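Local coordinates for putative S41 protease (Bacteroides fragilis NCTC 9343, PDB 3K50), which is of unproven function but, as a putative member of peptidase family S41, probably cleaves peptide bonds as a serine protease, at residues A260-S265 / A271-T276; L312-K317 / N353-S358. All coordinates share one frame; numbering follows the deposited sequence.

How the interactions relate
Interaction 1 (260-265 with 271-276) is a partly buried beta hairpin, whereas interaction 2 (312-317 with 353-358) is a surface meeting of two loops. The first is knitted by backbone bonds, with leucines and an alanine on one face and a salt bridge on the other; the second rests on van der Waals contact alone, the polar groups of its side chains bonding mainly within their own turn or to third parties. Strand 342-352 relates them: it pairs with strand 258-263 of the hairpin and runs straight into the turn at N353. Their centres lie about 15 Å apart, and L261 CD1 packs 4.0 Å from N353 O.

Interaction 1 (A260-S265 / A271-T276); sequences ALLRYS and ANQDLT
R263 reaches over to D274 and holds a single carboxylate oxygen, OD1, with both terminal nitrogens: NH2 at 3.0 Å on the syn lone pair and NH1 at 3.1 Å nearly along the C-O bond. OD1 lies almost in the guanidinium plane, while the carboxylate is turned 32° against it. A bend at chi2 (-66°) folds the arginine back over its own strand, where NH1 also donates to L262 O from above that carbonyl's plane and L261 CB lies over one face of the guanidinium, toward the rim of the group. These bonds probably limit rotation of the group. L261 CD2 comes up to the same carboxylate.

Further along, Y264 is held twice. Its backbone N gives a nearly straight bond of 2.9 Å to N272 OD1, and the methyl of A271 sits almost centrally over one ring face, a CH-pi contact with CB 3.5 Å from the centroid. The phenol OH donates to a water that in turn donates to A271 O and Q273 OE1; K333 NZ bonds to the OH as well.

On the other sheet face from the salt bridge, L262 CD1 meets L275 CD1 at 3.8 Å, and L262 CD2 lies beside Q273 OE1. A260 shares this side and packs against M307 and C311 of helix 304-312.

Between the two faces, the backbone ladder pairs A260 with L275 and L262 with Q273, two hydrogen bonds each, with L262 N to Q273 O at 2.8 Å; L261-D274 is the non-hydrogen-bonded pair between them. Strand 258-263 also bonds to strand 342-352, through L261 with Y352 and R263 with N350. The whole is an antiparallel beta hairpin joined through strand 258-263 to strand 342-352 in a curled or branched antiparallel sheet of the S41 peptidase region.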
# COMPACT_ATOMS: atom_id res chain seq x y z
N ALA A 260 17.39 -9.02 -5.45
CA ALA A 260 16.61 -9.89 -4.57
C ALA A 260 16.79 -11.35 -4.89
O ALA A 260 16.96 -11.74 -6.07
CB ALA A 260 15.12 -9.53 -4.60
N LEU A 261 16.75 -12.16 -3.83
CA LEU A 261 16.98 -13.60 -3.90
C LEU A 261 15.71 -14.21 -3.38
O LEU A 261 15.44 -14.17 -2.20
CB LEU A 261 18.18 -13.99 -3.05
CG LEU A 261 19.57 -13.32 -3.24
CD1 LEU A 261 20.52 -13.96 -2.27
CD2 LEU A 261 20.09 -13.43 -4.69
N LEU A 262 14.89 -14.74 -4.30
CA LEU A 262 13.66 -15.43 -3.95
C LEU A 262 13.99 -16.89 -3.68
O LEU A 262 14.42 -17.61 -4.60
CB LEU A 262 12.63 -15.32 -5.09
CG LEU A 262 11.92 -13.94 -5.30
CD1 LEU A 262 12.82 -12.79 -5.40
CD2 LEU A 262 11.04 -13.97 -6.50
N ARG A 263 13.77 -17.32 -2.44
CA ARG A 263 14.03 -18.68 -2.00
C ARG A 263 12.78 -19.38 -1.42
O ARG A 263 12.22 -18.98 -0.39
CB ARG A 263 15.19 -18.64 -1.04
CG ARG A 263 16.46 -18.04 -1.64
CD ARG A 263 16.97 -18.94 -2.74
NE ARG A 263 18.29 -18.57 -3.29
CZ ARG A 263 18.47 -17.83 -4.38
NH1 ARG A 263 17.45 -17.34 -5.06
NH2 ARG A 263 19.69 -17.60 -4.77
N TYR A 264 12.34 -20.39 -2.15
CA TYR A 264 11.16 -21.20 -1.84
C TYR A 264 11.53 -22.36 -0.90
O TYR A 264 12.68 -22.47 -0.48
CB TYR A 264 10.55 -21.70 -3.15
CG TYR A 264 9.92 -20.58 -3.96
CD1 TYR A 264 10.70 -19.69 -4.69
CD2 TYR A 264 8.55 -20.46 -4.06
CE1 TYR A 264 10.15 -18.67 -5.45
CE2 TYR A 264 7.99 -19.42 -4.83
CZ TYR A 264 8.80 -18.54 -5.51
OH TYR A 264 8.25 -17.52 -6.26
N SER A 265 10.58 -23.25 -0.60
CA SER A 265 10.82 -24.38 0.32
C SER A 265 11.62 -25.45 -0.42
O SER A 265 11.81 -25.33 -1.62
CB SER A 265 9.50 -25.02 0.74
OG SER A 265 8.95 -25.82 -0.35
N ALA A 271 11.42 -22.95 -8.42
CA ALA A 271 10.89 -21.56 -8.47
C ALA A 271 11.88 -20.49 -8.03
O ALA A 271 11.66 -19.31 -8.26
CB ALA A 271 9.58 -21.46 -7.65
N ASN A 272 12.99 -20.87 -7.42
CA ASN A 272 13.94 -19.89 -6.91
C ASN A 272 14.33 -18.96 -8.03
O ASN A 272 14.45 -19.40 -9.20
CB ASN A 272 15.20 -20.58 -6.32
CG ASN A 272 14.95 -21.27 -5.01
OD1 ASN A 272 13.84 -21.28 -4.50
ND2 ASN A 272 16.00 -21.91 -4.47
N GLN A 273 14.55 -17.69 -7.69
CA GLN A 273 14.89 -16.66 -8.66
C GLN A 273 15.81 -15.63 -8.10
O GLN A 273 15.61 -15.22 -6.95
CB GLN A 273 13.67 -15.83 -9.07
CG GLN A 273 12.89 -16.25 -10.16
CD GLN A 273 11.88 -15.17 -10.58
OE1 GLN A 273 10.87 -14.98 -9.93
NE2 GLN A 273 12.16 -14.51 -11.71
N ASP A 274 16.74 -15.16 -8.94
CA ASP A 274 17.70 -14.09 -8.60
C ASP A 274 17.29 -12.89 -9.44
O ASP A 274 17.50 -12.86 -10.67
CB ASP A 274 19.17 -14.48 -8.97
CG ASP A 274 19.75 -15.54 -8.04
OD1 ASP A 274 19.16 -15.67 -7.00
OD2 ASP A 274 20.82 -16.17 -8.26
N LEU A 275 16.70 -11.90 -8.81
CA LEU A 275 16.33 -10.66 -9.51
C LEU A 275 17.51 -9.70 -9.42
O LEU A 275 18.14 -9.51 -8.36
CB LEU A 275 15.09 -10.04 -8.89
CG LEU A 275 13.83 -10.95 -8.83
CD1 LEU A 275 12.70 -10.23 -8.24
CD2 LEU A 275 13.44 -11.53 -10.25
N THR A 276 17.80 -9.07 -10.54
CA THR A 276 18.80 -8.04 -10.60
C THR A 276 18.23 -6.65 -10.88
O THR A 276 17.04 -6.49 -11.22
CB THR A 276 19.79 -8.32 -11.76
OG1 THR A 276 19.11 -8.16 -13.04
CG2 THR A 276 20.40 -9.69 -11.61
O HOH W 1 9.74 -17.38 -8.47
O HOH W 2 15.51 -22.37 -1.26

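Interaction 2 (L312-K317 / N353-S358)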
# COMPACT_ATOMS: atom_id res chain seq x y z
N LEU A 312 16.87 -2.04 -1.71
CA LEU A 312 17.66 -0.83 -2.00
C LEU A 312 18.66 -0.43 -0.88
O LEU A 312 19.69 0.19 -1.19
CB LEU A 312 16.78 0.35 -2.30
CG LEU A 312 15.94 0.24 -3.55
CD1 LEU A 312 15.10 1.50 -3.62
CD2 LEU A 312 16.85 0.04 -4.78
N ASN A 313 18.36 -0.77 0.38
CA ASN A 313 19.25 -0.45 1.55
C ASN A 313 20.75 -0.65 1.35
O ASN A 313 21.53 0.23 1.72
CB ASN A 313 18.83 -1.20 2.86
CG ASN A 313 17.92 -0.36 3.77
OD1 ASN A 313 17.99 0.87 3.72
ND2 ASN A 313 17.12 -1.00 4.65
N PRO A 314 21.16 -1.83 0.87
CA PRO A 314 22.60 -2.09 0.64
C PRO A 314 23.26 -1.28 -0.46
O PRO A 314 24.48 -1.23 -0.51
CB PRO A 314 22.63 -3.56 0.21
CG PRO A 314 21.34 -4.12 0.63
CD PRO A 314 20.35 -3.03 0.63
N TYR A 315 22.47 -0.68 -1.34
CA TYR A 315 23.02 0.00 -2.50
C TYR A 315 22.93 1.53 -2.55
O TYR A 315 23.50 2.12 -3.44
CB TYR A 315 22.28 -0.50 -3.73
CG TYR A 315 22.62 -1.89 -4.09
CD1 TYR A 315 23.83 -2.18 -4.70
CD2 TYR A 315 21.73 -2.95 -3.83
CE1 TYR A 315 24.17 -3.49 -5.04
CE2 TYR A 315 22.09 -4.29 -4.15
CZ TYR A 315 23.28 -4.53 -4.79
OH TYR A 315 23.64 -5.79 -5.15
N MSE A 316 22.15 2.11 -1.65
CA MSE A 316 21.92 3.54 -1.64
C MSE A 316 21.43 3.91 -0.24
O MSE A 316 21.18 3.02 0.61
CB MSE A 316 20.95 3.94 -2.80
CG MSE A 316 19.58 3.45 -2.72
SE MSE A 316 18.46 3.76 -4.30
CE MSE A 316 18.35 5.76 -4.66
N LYS A 317 21.43 5.22 0.03
CA LYS A 317 20.94 5.78 1.28
C LYS A 317 19.42 5.89 1.18
O LYS A 317 18.85 6.62 0.30
CB LYS A 317 21.57 7.17 1.57
CG LYS A 317 21.14 7.78 2.93
CD LYS A 317 21.84 9.16 3.16
CE LYS A 317 21.41 9.90 4.43
NZ LYS A 317 21.81 11.36 4.31
N ASN A 353 17.70 -9.66 0.40
CA ASN A 353 18.42 -8.65 -0.35
C ASN A 353 19.78 -9.26 -0.78
O ASN A 353 20.06 -10.43 -0.51
CB ASN A 353 18.60 -7.33 0.45
CG ASN A 353 19.38 -7.47 1.73
OD1 ASN A 353 20.17 -8.41 1.96
ND2 ASN A 353 19.19 -6.46 2.59
N ALA A 354 20.63 -8.45 -1.38
CA ALA A 354 21.94 -8.91 -1.89
C ALA A 354 22.87 -9.34 -0.75
O ALA A 354 23.81 -10.08 -0.99
CB ALA A 354 22.58 -7.80 -2.72
N GLU A 355 22.61 -8.89 0.47
CA GLU A 355 23.38 -9.30 1.63
C GLU A 355 22.77 -10.52 2.34
O GLU A 355 23.15 -10.82 3.50
CB GLU A 355 23.52 -8.15 2.64
CG GLU A 355 24.37 -6.97 2.18
CD GLU A 355 24.40 -5.82 3.23
OE1 GLU A 355 23.79 -5.97 4.33
OE2 GLU A 355 25.01 -4.75 2.93
N GLU A 356 21.89 -11.22 1.64
CA GLU A 356 21.22 -12.41 2.14
C GLU A 356 20.37 -12.18 3.39
O GLU A 356 20.20 -13.10 4.17
CB GLU A 356 22.24 -13.52 2.43
CG GLU A 356 23.23 -13.73 1.27
CD GLU A 356 24.30 -14.79 1.55
OE1 GLU A 356 23.98 -15.94 1.93
OE2 GLU A 356 25.45 -14.42 1.33
N LYS A 357 19.74 -11.03 3.50
CA LYS A 357 18.93 -10.67 4.68
C LYS A 357 17.55 -10.14 4.32
O LYS A 357 17.37 -9.62 3.22
CB LYS A 357 19.71 -9.65 5.55
CG LYS A 357 20.92 -10.26 6.22
CD LYS A 357 21.93 -9.27 6.78
CE LYS A 357 21.50 -8.57 8.03
NZ LYS A 357 22.68 -8.35 8.97
N SER A 358 16.61 -10.35 5.24
CA SER A 358 15.23 -9.86 5.22
C SER A 358 14.83 -9.74 6.69
O SER A 358 13.76 -10.13 7.10
CB SER A 358 14.29 -10.79 4.46
OG SER A 358 14.36 -12.15 4.89
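P314 packs against N353 and E355 with no close backbone approach: even the nearest CA atoms, of P314 and A354, are 7.3 Å apart, as the loop leaving helix 304-312 passes the type I beta turn from N353 to E356. At that separation the side chains do the touching. The pyrrolidine ring of P314 points at the turn and meets two residues of it: CG lies 3.7 Å from N353 ND2, the proline and asparagine side chains crossing obliquely, and CB lies 3.8 Å from E355 OE2. The glutamate reaches it with an extended chain (chi2 177°), bringing one carboxylate oxygen up to the proline CB. Next to this, the methyl of A354 faces the phenol end of Y315, 3.3 Å from OH and 3.8 Å from CE2, approaching the ring obliquely.

The polar groups have other partners. Y315 OH is hydrogen-bonded to L258 O, at the start of the neighbouring hairpin strand, and the ring makes an edge-to-face contact with F277; together these probably help to place the phenol beside A354. N353 is fixed from both ends of its amide. A chi1 of 61° places CG between the backbone N and the carbonyl carbon, folding OD1 back into its own turn, where it accepts from K357 N at 3.1 Å and, weakly, from E355 N. ND2 bonds to N310 O in helix 304-312, and N310 ND2 reaches K357 O.

E356 N to N353 O, at 2.9 Å, closes the turn, and N353 N to K357 O follows just beyond it. This is a type I turn with the bonding of a G1 beta bulge, E356 taking the left-handed position, and with a weak OD1 to E355 N bond of Asx-turn type; it lies where strand 342-352 runs out, tied to helix 304-312 through N310.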